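Long-range contacts in ATP-dependent protease subunit HslV (Trypanosoma brucei brucei, PDB 4HNZ), which forms the proteolytic core of the mitochondrial HslVU complex, cleaving proteins that HslU has unfolded, and so regulates levels of the DNA helicase PIF2: residues 41-52 / 91-100; 55-63 / 77-88. One frame throughout, in Å; residues are numbered along the deposited sequence.

Interaction 1. Residues 41-52 / 91-100; sequences DVVIGFAGSTAD and LEASLIVCSA
Strands 42-48 and 93-98 run antiparallel, their axes 4.7 Å apart at closest approach and 165° between their directions. They are neighbours in one of the two sheets of the Ntn-hydrolase (proteasome-type) sandwich. Three hydrogen-bonded pairs, Val-43 with Cys-98, Gly-45 with Ile-96 and Ala-47 with Ser-94, give a ladder of six backbone bonds. Cys-98 N to Val-43 O is 2.8 Å and almost straight. Beyond the ladder, one water joins Asp-41 O to Ala-100 N and another joins Ser-49 N to Glu-92 O.

Ile-44, Phe-46, Leu-95 and Val-97 share the face that carries helix 50-66. Ile-44 CG1 is anti to the backbone N (chi1 175°), and CD1 reaches across to Leu-95 CD1 at 3.9 Å. The other branch of Leu-95, CD2, meets Phe-46 CB at 3.7 Å, while the phenyl ring leads away toward Met-57 and Ala-53. On the other face, Val-43 CG2 packs on Cys-98 CB at 3.7 Å, and Ile-96 faces strand 120-123 of the second sheet.

Ser-49 caps the helix, its OG accepting from Asp-52 N; this OG also bonds to Gln-109 O of a neighbouring subunit. The two oxygens of Asp-52 have different partners. OD1 forms a salt bridge with Arg-83 of that subunit, and OD2 takes Glu-92 N at 2.8 Å on its anti side, 19° out of the carboxylate plane.

Interaction 2. Residues 55-63 / 77-88; sequences SLMEKLENK and ELAKEWRTDRAL
The Trp-82 indole receives Leu-56 over one face, and both methyls of the leucine touch it. The motif is a helix pair, 50-66 and 71-84, lying on one sheet of the Ntn-hydrolase sandwich. Leu-56 CD2 stands above the five-membered ring, 3.7 Å from its centroid and 11° off the normal, a CH-pi contact. CD1 sits over the benzene part, 3.5 Å from CZ2. Ile-106 of strand 103-107 also packs against the indole. The short segments 55-63 and 77-84 run at 132° to each other, with axes 9.6 Å apart.

Leu-78 is a knob in the hole formed by Leu-56, Lys-59, Leu-60 and Lys-63. Its CG is anti to the backbone N (chi1 173°), which carries CD1 to 3.6 Å from Lys-59 CB. CD2 meets Leu-60 CB at 4.1 Å. Asp-85 is the N-cap of the short helix that follows, its OD1 accepting from Leu-88 N; Leu-88 adds a looser apolar contact to Leu-56.

Charged side chains border this apolar centre. The bent chain of Lys-63 lays CD against Glu-77 CB. Glu-77 itself pairs with Lys-80. Lys-63 also forms a long salt bridge to the extended Glu-81: NZ is 3.6 Å from OE1, and CE lies nearer to that oxygen, at 3.0 Å.

Overall arrangement
Interaction 1 is a pair of sheet strands, and interaction 2 is the helix pair on one face of that sheet. Their centres are about 12 Å apart. Helix 50-66 follows strand 42-48, and the chain returns through helices 71-84 and 86-89 to strand 93-98. The layers meet directly: Phe-46 CD2 is 3.4 Å from Met-57 CE, and Ala-93 CB is 3.6 Å from Leu-56 CD1. Interaction 1 also borders the active site, since the side chain of Ala-47 is about 4 Å from that of Thr-1, the probable catalytic residue. Interaction 2 lies away from it. Both contacts touch the same neighbouring subunit; Glu-58 of this chain forms a salt bridge with Lys-80 of that subunit.

Interaction 1. Residues 41-52 / 91-100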
# COMPACT_ATOMS: atom_id res chain seq x y z
N ASP A 41 -41.22 6.29 -26.12
CA ASP A 41 -41.48 5.09 -25.37
C ASP A 41 -40.39 4.78 -24.35
O ASP A 41 -40.54 3.83 -23.62
CB ASP A 41 -41.59 3.89 -26.34
CG ASP A 41 -42.69 4.08 -27.38
OD1 ASP A 41 -43.78 4.65 -27.05
OD2 ASP A 41 -42.44 3.70 -28.54
N VAL A 42 -39.29 5.53 -24.33
CA VAL A 42 -38.11 5.10 -23.60
C VAL A 42 -37.43 6.25 -22.87
O VAL A 42 -37.11 7.29 -23.46
CB VAL A 42 -37.08 4.40 -24.52
CG1 VAL A 42 -35.88 4.01 -23.74
CG2 VAL A 42 -37.68 3.18 -25.18
N VAL A 43 -37.25 6.07 -21.57
CA VAL A 43 -36.57 7.07 -20.76
C VAL A 43 -35.43 6.39 -20.04
O VAL A 43 -35.40 5.17 -19.83
CB VAL A 43 -37.51 7.75 -19.75
CG1 VAL A 43 -38.61 8.48 -20.45
CG2 VAL A 43 -38.14 6.74 -18.81
N ILE A 44 -34.43 7.18 -19.73
CA ILE A 44 -33.21 6.63 -19.14
C ILE A 44 -32.65 7.57 -18.07
O ILE A 44 -32.80 8.78 -18.18
CB ILE A 44 -32.16 6.33 -20.20
CG1 ILE A 44 -30.87 5.88 -19.54
CG2 ILE A 44 -31.83 7.57 -20.96
CD1 ILE A 44 -30.02 5.10 -20.50
N GLY A 45 -32.16 6.97 -16.98
CA GLY A 45 -31.62 7.68 -15.89
C GLY A 45 -30.23 7.19 -15.65
O GLY A 45 -29.95 6.04 -15.86
N PHE A 46 -29.35 8.10 -15.18
CA PHE A 46 -27.91 7.80 -15.05
C PHE A 46 -27.27 8.26 -13.75
O PHE A 46 -27.65 9.28 -13.20
CB PHE A 46 -27.13 8.29 -16.24
CG PHE A 46 -27.01 9.80 -16.34
CD1 PHE A 46 -25.99 10.51 -15.70
CD2 PHE A 46 -27.88 10.53 -17.16
CE1 PHE A 46 -25.83 11.92 -15.88
CE2 PHE A 46 -27.73 11.93 -17.29
CZ PHE A 46 -26.71 12.61 -16.64
N ALA A 47 -26.42 7.40 -13.21
CA ALA A 47 -25.43 7.79 -12.26
C ALA A 47 -24.10 7.84 -12.97
O ALA A 47 -23.83 6.97 -13.81
CB ALA A 47 -25.36 6.80 -11.11
N GLY A 48 -23.31 8.86 -12.68
CA GLY A 48 -22.03 9.13 -13.34
C GLY A 48 -21.97 10.53 -13.91
O GLY A 48 -22.97 11.25 -13.92
N SER A 49 -20.84 10.88 -14.49
CA SER A 49 -20.68 12.19 -15.06
C SER A 49 -21.45 12.37 -16.37
O SER A 49 -21.77 11.39 -17.09
CB SER A 49 -19.19 12.42 -15.37
OG SER A 49 -18.78 11.65 -16.49
N THR A 50 -21.73 13.62 -16.68
CA THR A 50 -22.43 13.97 -17.90
C THR A 50 -21.86 13.27 -19.12
O THR A 50 -22.58 12.61 -19.87
CB THR A 50 -22.33 15.49 -18.13
OG1 THR A 50 -22.86 16.14 -16.98
CG2 THR A 50 -23.11 15.93 -19.40
N ALA A 51 -20.56 13.46 -19.33
CA ALA A 51 -19.93 12.91 -20.53
C ALA A 51 -19.94 11.39 -20.56
O ALA A 51 -20.16 10.80 -21.60
CB ALA A 51 -18.51 13.43 -20.64
N ASP A 52 -19.70 10.76 -19.41
CA ASP A 52 -19.64 9.30 -19.35
C ASP A 52 -21.00 8.75 -19.68
O ASP A 52 -21.13 7.88 -20.51
CB ASP A 52 -19.20 8.79 -17.98
CG ASP A 52 -17.72 8.97 -17.76
OD1 ASP A 52 -17.11 9.93 -18.31
OD2 ASP A 52 -17.16 8.17 -16.98
N LEU A 91 -14.96 4.43 -18.77
CA LEU A 91 -16.09 5.23 -18.28
C LEU A 91 -16.70 4.64 -17.01
O LEU A 91 -16.68 3.45 -16.80
CB LEU A 91 -17.17 5.34 -19.35
CG LEU A 91 -16.72 5.80 -20.75
CD1 LEU A 91 -17.91 5.89 -21.66
CD2 LEU A 91 -16.02 7.15 -20.72
N GLU A 92 -17.24 5.49 -16.16
CA GLU A 92 -17.92 5.06 -14.99
C GLU A 92 -19.33 5.60 -15.00
O GLU A 92 -19.55 6.80 -14.91
CB GLU A 92 -17.19 5.56 -13.76
CG GLU A 92 -15.89 4.83 -13.51
CD GLU A 92 -15.21 5.36 -12.28
OE1 GLU A 92 -14.13 5.99 -12.42
OE2 GLU A 92 -15.78 5.21 -11.17
N ALA A 93 -20.30 4.68 -14.99
CA ALA A 93 -21.67 5.05 -14.98
C ALA A 93 -22.55 3.86 -14.70
O ALA A 93 -22.13 2.75 -14.85
CB ALA A 93 -22.03 5.63 -16.32
N SER A 94 -23.78 4.11 -14.33
CA SER A 94 -24.80 3.09 -14.28
C SER A 94 -26.04 3.69 -14.89
O SER A 94 -26.22 4.90 -14.81
CB SER A 94 -25.09 2.74 -12.85
OG SER A 94 -24.00 2.02 -12.37
N LEU A 95 -26.89 2.86 -15.47
CA LEU A 95 -28.09 3.31 -16.24
C LEU A 95 -29.26 2.54 -15.84
O LEU A 95 -29.13 1.36 -15.53
CB LEU A 95 -27.92 3.07 -17.72
CG LEU A 95 -26.69 3.67 -18.36
CD1 LEU A 95 -26.65 3.26 -19.82
CD2 LEU A 95 -26.61 5.21 -18.24
N ILE A 96 -30.39 3.20 -15.76
CA ILE A 96 -31.67 2.51 -15.76
C ILE A 96 -32.41 2.94 -17.00
O ILE A 96 -32.54 4.15 -17.27
CB ILE A 96 -32.52 2.87 -14.54
CG1 ILE A 96 -31.89 2.30 -13.29
CG2 ILE A 96 -33.90 2.25 -14.68
CD1 ILE A 96 -32.64 2.62 -12.01
N VAL A 97 -32.91 1.96 -17.74
CA VAL A 97 -33.69 2.20 -18.96
C VAL A 97 -35.10 1.71 -18.71
O VAL A 97 -35.27 0.53 -18.42
CB VAL A 97 -33.20 1.37 -20.16
CG1 VAL A 97 -33.60 2.05 -21.48
CG2 VAL A 97 -31.73 1.17 -20.13
N CYS A 98 -36.09 2.56 -18.99
CA CYS A 98 -37.49 2.21 -18.92
C CYS A 98 -38.28 2.38 -20.18
O CYS A 98 -38.17 3.38 -20.88
CB CYS A 98 -38.21 3.14 -17.96
SG CYS A 98 -37.77 2.83 -16.30
N SER A 99 -39.10 1.37 -20.44
CA SER A 99 -40.23 1.51 -21.30
C SER A 99 -41.45 1.18 -20.45
O SER A 99 -41.34 0.84 -19.27
CB SER A 99 -40.14 0.56 -22.49
OG SER A 99 -40.25 -0.76 -22.04
N ALA A 100 -42.62 1.26 -21.08
CA ALA A 100 -43.86 0.89 -20.41
C ALA A 100 -43.80 -0.59 -20.04
O ALA A 100 -44.17 -0.95 -18.93
CB ALA A 100 -45.06 1.19 -21.28
O HOH W 1 -43.14 3.08 -23.37
O HOH W 2 -18.78 9.16 -14.23

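Interaction 2. Residues 55-63 / 77-88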
# COMPACT_ATOMS: atom_id res chain seq x y z
N SER A 55 -22.15 9.38 -23.37
CA SER A 55 -21.48 8.53 -24.31
C SER A 55 -22.17 7.16 -24.29
O SER A 55 -22.32 6.55 -25.36
CB SER A 55 -20.00 8.40 -23.96
OG SER A 55 -19.32 9.64 -24.06
N LEU A 56 -22.53 6.66 -23.10
CA LEU A 56 -23.14 5.34 -23.03
C LEU A 56 -24.57 5.35 -23.51
O LEU A 56 -25.02 4.40 -24.16
CB LEU A 56 -23.08 4.77 -21.64
CG LEU A 56 -21.66 4.41 -21.24
CD1 LEU A 56 -21.58 4.38 -19.72
CD2 LEU A 56 -21.21 3.09 -21.82
N MET A 57 -25.29 6.44 -23.26
CA MET A 57 -26.62 6.63 -23.84
C MET A 57 -26.59 6.59 -25.37
O MET A 57 -27.45 5.96 -25.98
CB MET A 57 -27.28 7.90 -23.35
CG MET A 57 -27.68 7.71 -21.91
SD MET A 57 -28.62 9.00 -21.08
CE MET A 57 -27.31 10.12 -20.51
N GLU A 58 -25.60 7.21 -25.97
CA GLU A 58 -25.51 7.19 -27.43
C GLU A 58 -25.26 5.80 -27.96
O GLU A 58 -25.85 5.41 -28.95
CB GLU A 58 -24.45 8.14 -27.91
CG GLU A 58 -24.88 9.58 -27.71
CD GLU A 58 -23.79 10.58 -28.06
OE1 GLU A 58 -22.65 10.17 -28.45
OE2 GLU A 58 -24.09 11.80 -27.98
N LYS A 59 -24.42 5.03 -27.27
CA LYS A 59 -24.22 3.63 -27.68
C LYS A 59 -25.50 2.80 -27.47
O LYS A 59 -25.82 1.97 -28.31
CB LYS A 59 -23.06 2.98 -26.96
CG LYS A 59 -21.73 3.70 -27.13
CD LYS A 59 -21.14 3.66 -28.54
CE LYS A 59 -19.90 4.57 -28.58
NZ LYS A 59 -19.23 4.56 -29.90
N LEU A 60 -26.24 3.07 -26.38
CA LEU A 60 -27.51 2.40 -26.16
C LEU A 60 -28.53 2.71 -27.28
O LEU A 60 -29.24 1.83 -27.73
CB LEU A 60 -28.09 2.75 -24.79
CG LEU A 60 -29.40 2.04 -24.49
CD1 LEU A 60 -29.26 0.54 -24.54
CD2 LEU A 60 -29.92 2.46 -23.14
N GLU A 61 -28.55 3.94 -27.75
CA GLU A 61 -29.40 4.32 -28.90
C GLU A 61 -29.04 3.58 -30.15
O GLU A 61 -29.94 3.16 -30.84
CB GLU A 61 -29.38 5.81 -29.15
CG GLU A 61 -30.22 6.59 -28.14
CD GLU A 61 -29.96 8.09 -28.15
OE1 GLU A 61 -29.17 8.58 -28.99
OE2 GLU A 61 -30.51 8.81 -27.29
N ASN A 62 -27.75 3.41 -30.44
CA ASN A 62 -27.31 2.56 -31.54
C ASN A 62 -27.94 1.20 -31.39
O ASN A 62 -28.53 0.69 -32.33
CB ASN A 62 -25.79 2.36 -31.63
CG ASN A 62 -25.06 3.57 -32.14
OD1 ASN A 62 -25.69 4.52 -32.65
ND2 ASN A 62 -23.74 3.59 -31.98
N LYS A 63 -27.80 0.61 -30.22
CA LYS A 63 -28.34 -0.72 -30.05
C LYS A 63 -29.86 -0.73 -30.19
O LYS A 63 -30.41 -1.71 -30.66
CB LYS A 63 -27.88 -1.32 -28.69
CG LYS A 63 -26.36 -1.42 -28.51
CD LYS A 63 -25.71 -2.19 -29.64
CE LYS A 63 -24.21 -2.20 -29.46
NZ LYS A 63 -23.58 -3.04 -30.49
N GLU A 77 -26.66 -6.12 -25.44
CA GLU A 77 -25.63 -5.82 -26.45
C GLU A 77 -24.80 -4.63 -26.03
O GLU A 77 -23.59 -4.61 -26.24
CB GLU A 77 -26.23 -5.55 -27.80
CG GLU A 77 -26.85 -6.79 -28.44
CD GLU A 77 -25.83 -7.88 -28.72
OE1 GLU A 77 -24.66 -7.59 -29.05
OE2 GLU A 77 -26.22 -9.05 -28.57
N LEU A 78 -25.45 -3.65 -25.43
CA LEU A 78 -24.72 -2.50 -24.90
C LEU A 78 -23.71 -2.94 -23.83
O LEU A 78 -22.56 -2.58 -23.88
CB LEU A 78 -25.66 -1.49 -24.28
CG LEU A 78 -24.83 -0.40 -23.59
CD1 LEU A 78 -24.27 0.58 -24.57
CD2 LEU A 78 -25.65 0.32 -22.54
N ALA A 79 -24.17 -3.73 -22.88
CA ALA A 79 -23.32 -4.16 -21.81
C ALA A 79 -22.13 -4.94 -22.34
O ALA A 79 -21.01 -4.72 -21.87
CB ALA A 79 -24.09 -4.98 -20.80
N LYS A 80 -22.34 -5.83 -23.28
CA LYS A 80 -21.23 -6.56 -23.92
C LYS A 80 -20.21 -5.64 -24.53
O LYS A 80 -19.01 -5.86 -24.40
CB LYS A 80 -21.73 -7.50 -25.02
CG LYS A 80 -22.32 -8.75 -24.45
CD LYS A 80 -23.25 -9.45 -25.41
CE LYS A 80 -22.52 -9.87 -26.69
NZ LYS A 80 -23.56 -10.27 -27.67
N GLU A 81 -20.67 -4.63 -25.24
CA GLU A 81 -19.77 -3.70 -25.91
C GLU A 81 -19.00 -2.86 -24.88
O GLU A 81 -17.82 -2.59 -25.01
CB GLU A 81 -20.60 -2.77 -26.82
CG GLU A 81 -19.77 -1.90 -27.77
CD GLU A 81 -20.59 -0.87 -28.58
OE1 GLU A 81 -21.83 -0.74 -28.41
OE2 GLU A 81 -19.96 -0.11 -29.35
N TRP A 82 -19.73 -2.41 -23.89
CA TRP A 82 -19.18 -1.64 -22.82
C TRP A 82 -18.04 -2.41 -22.14
O TRP A 82 -17.00 -1.85 -21.86
CB TRP A 82 -20.30 -1.37 -21.80
CG TRP A 82 -19.99 -0.41 -20.68
CD1 TRP A 82 -18.81 0.10 -20.34
CD2 TRP A 82 -20.93 0.04 -19.70
NE1 TRP A 82 -18.96 0.93 -19.26
CE2 TRP A 82 -20.25 0.89 -18.84
CE3 TRP A 82 -22.30 -0.15 -19.52
CZ2 TRP A 82 -20.87 1.52 -17.80
CZ3 TRP A 82 -22.93 0.47 -18.48
CH2 TRP A 82 -22.22 1.30 -17.63
N ARG A 83 -18.21 -3.70 -21.86
CA ARG A 83 -17.19 -4.44 -21.14
C ARG A 83 -16.00 -4.78 -22.00
O ARG A 83 -14.94 -5.03 -21.46
CB ARG A 83 -17.74 -5.71 -20.57
CG ARG A 83 -18.73 -5.44 -19.48
CD ARG A 83 -18.07 -4.90 -18.23
NE ARG A 83 -17.18 -5.92 -17.70
CZ ARG A 83 -16.35 -5.74 -16.69
NH1 ARG A 83 -16.24 -4.58 -16.09
NH2 ARG A 83 -15.62 -6.76 -16.28
N THR A 84 -16.17 -4.87 -23.32
CA THR A 84 -15.06 -5.34 -24.19
C THR A 84 -14.36 -4.23 -24.93
O THR A 84 -13.33 -4.45 -25.51
CB THR A 84 -15.55 -6.37 -25.22
OG1 THR A 84 -16.73 -5.90 -25.88
CG2 THR A 84 -15.90 -7.66 -24.54
N ASP A 85 -14.94 -3.04 -24.98
CA ASP A 85 -14.32 -1.90 -25.69
C ASP A 85 -13.43 -1.07 -24.74
O ASP A 85 -13.89 -0.63 -23.68
CB ASP A 85 -15.38 -1.02 -26.31
CG ASP A 85 -14.80 0.14 -27.06
OD1 ASP A 85 -14.37 1.12 -26.44
OD2 ASP A 85 -14.77 0.09 -28.30
N ARG A 86 -12.17 -0.84 -25.13
CA ARG A 86 -11.15 -0.24 -24.26
C ARG A 86 -11.55 1.18 -23.78
O ARG A 86 -11.45 1.51 -22.60
CB ARG A 86 -9.77 -0.14 -24.95
CG ARG A 86 -9.49 -0.84 -26.30
CD ARG A 86 -8.08 -0.49 -26.87
NE ARG A 86 -6.99 -0.78 -25.92
CZ ARG A 86 -6.57 0.02 -24.93
NH1 ARG A 86 -7.09 1.22 -24.72
NH2 ARG A 86 -5.60 -0.39 -24.10
N ALA A 87 -12.01 2.00 -24.71
CA ALA A 87 -12.46 3.36 -24.38
C ALA A 87 -13.67 3.38 -23.41
O ALA A 87 -13.67 4.11 -22.41
CB ALA A 87 -12.77 4.12 -25.67
N LEU A 88 -14.68 2.57 -23.70
CA LEU A 88 -15.89 2.53 -22.89
C LEU A 88 -15.60 2.03 -21.49
O LEU A 88 -16.26 2.46 -20.55
CB LEU A 88 -17.00 1.67 -23.51
CG LEU A 88 -17.50 2.19 -24.84
CD1 LEU A 88 -18.65 1.33 -25.32
CD2 LEU A 88 -17.94 3.66 -24.78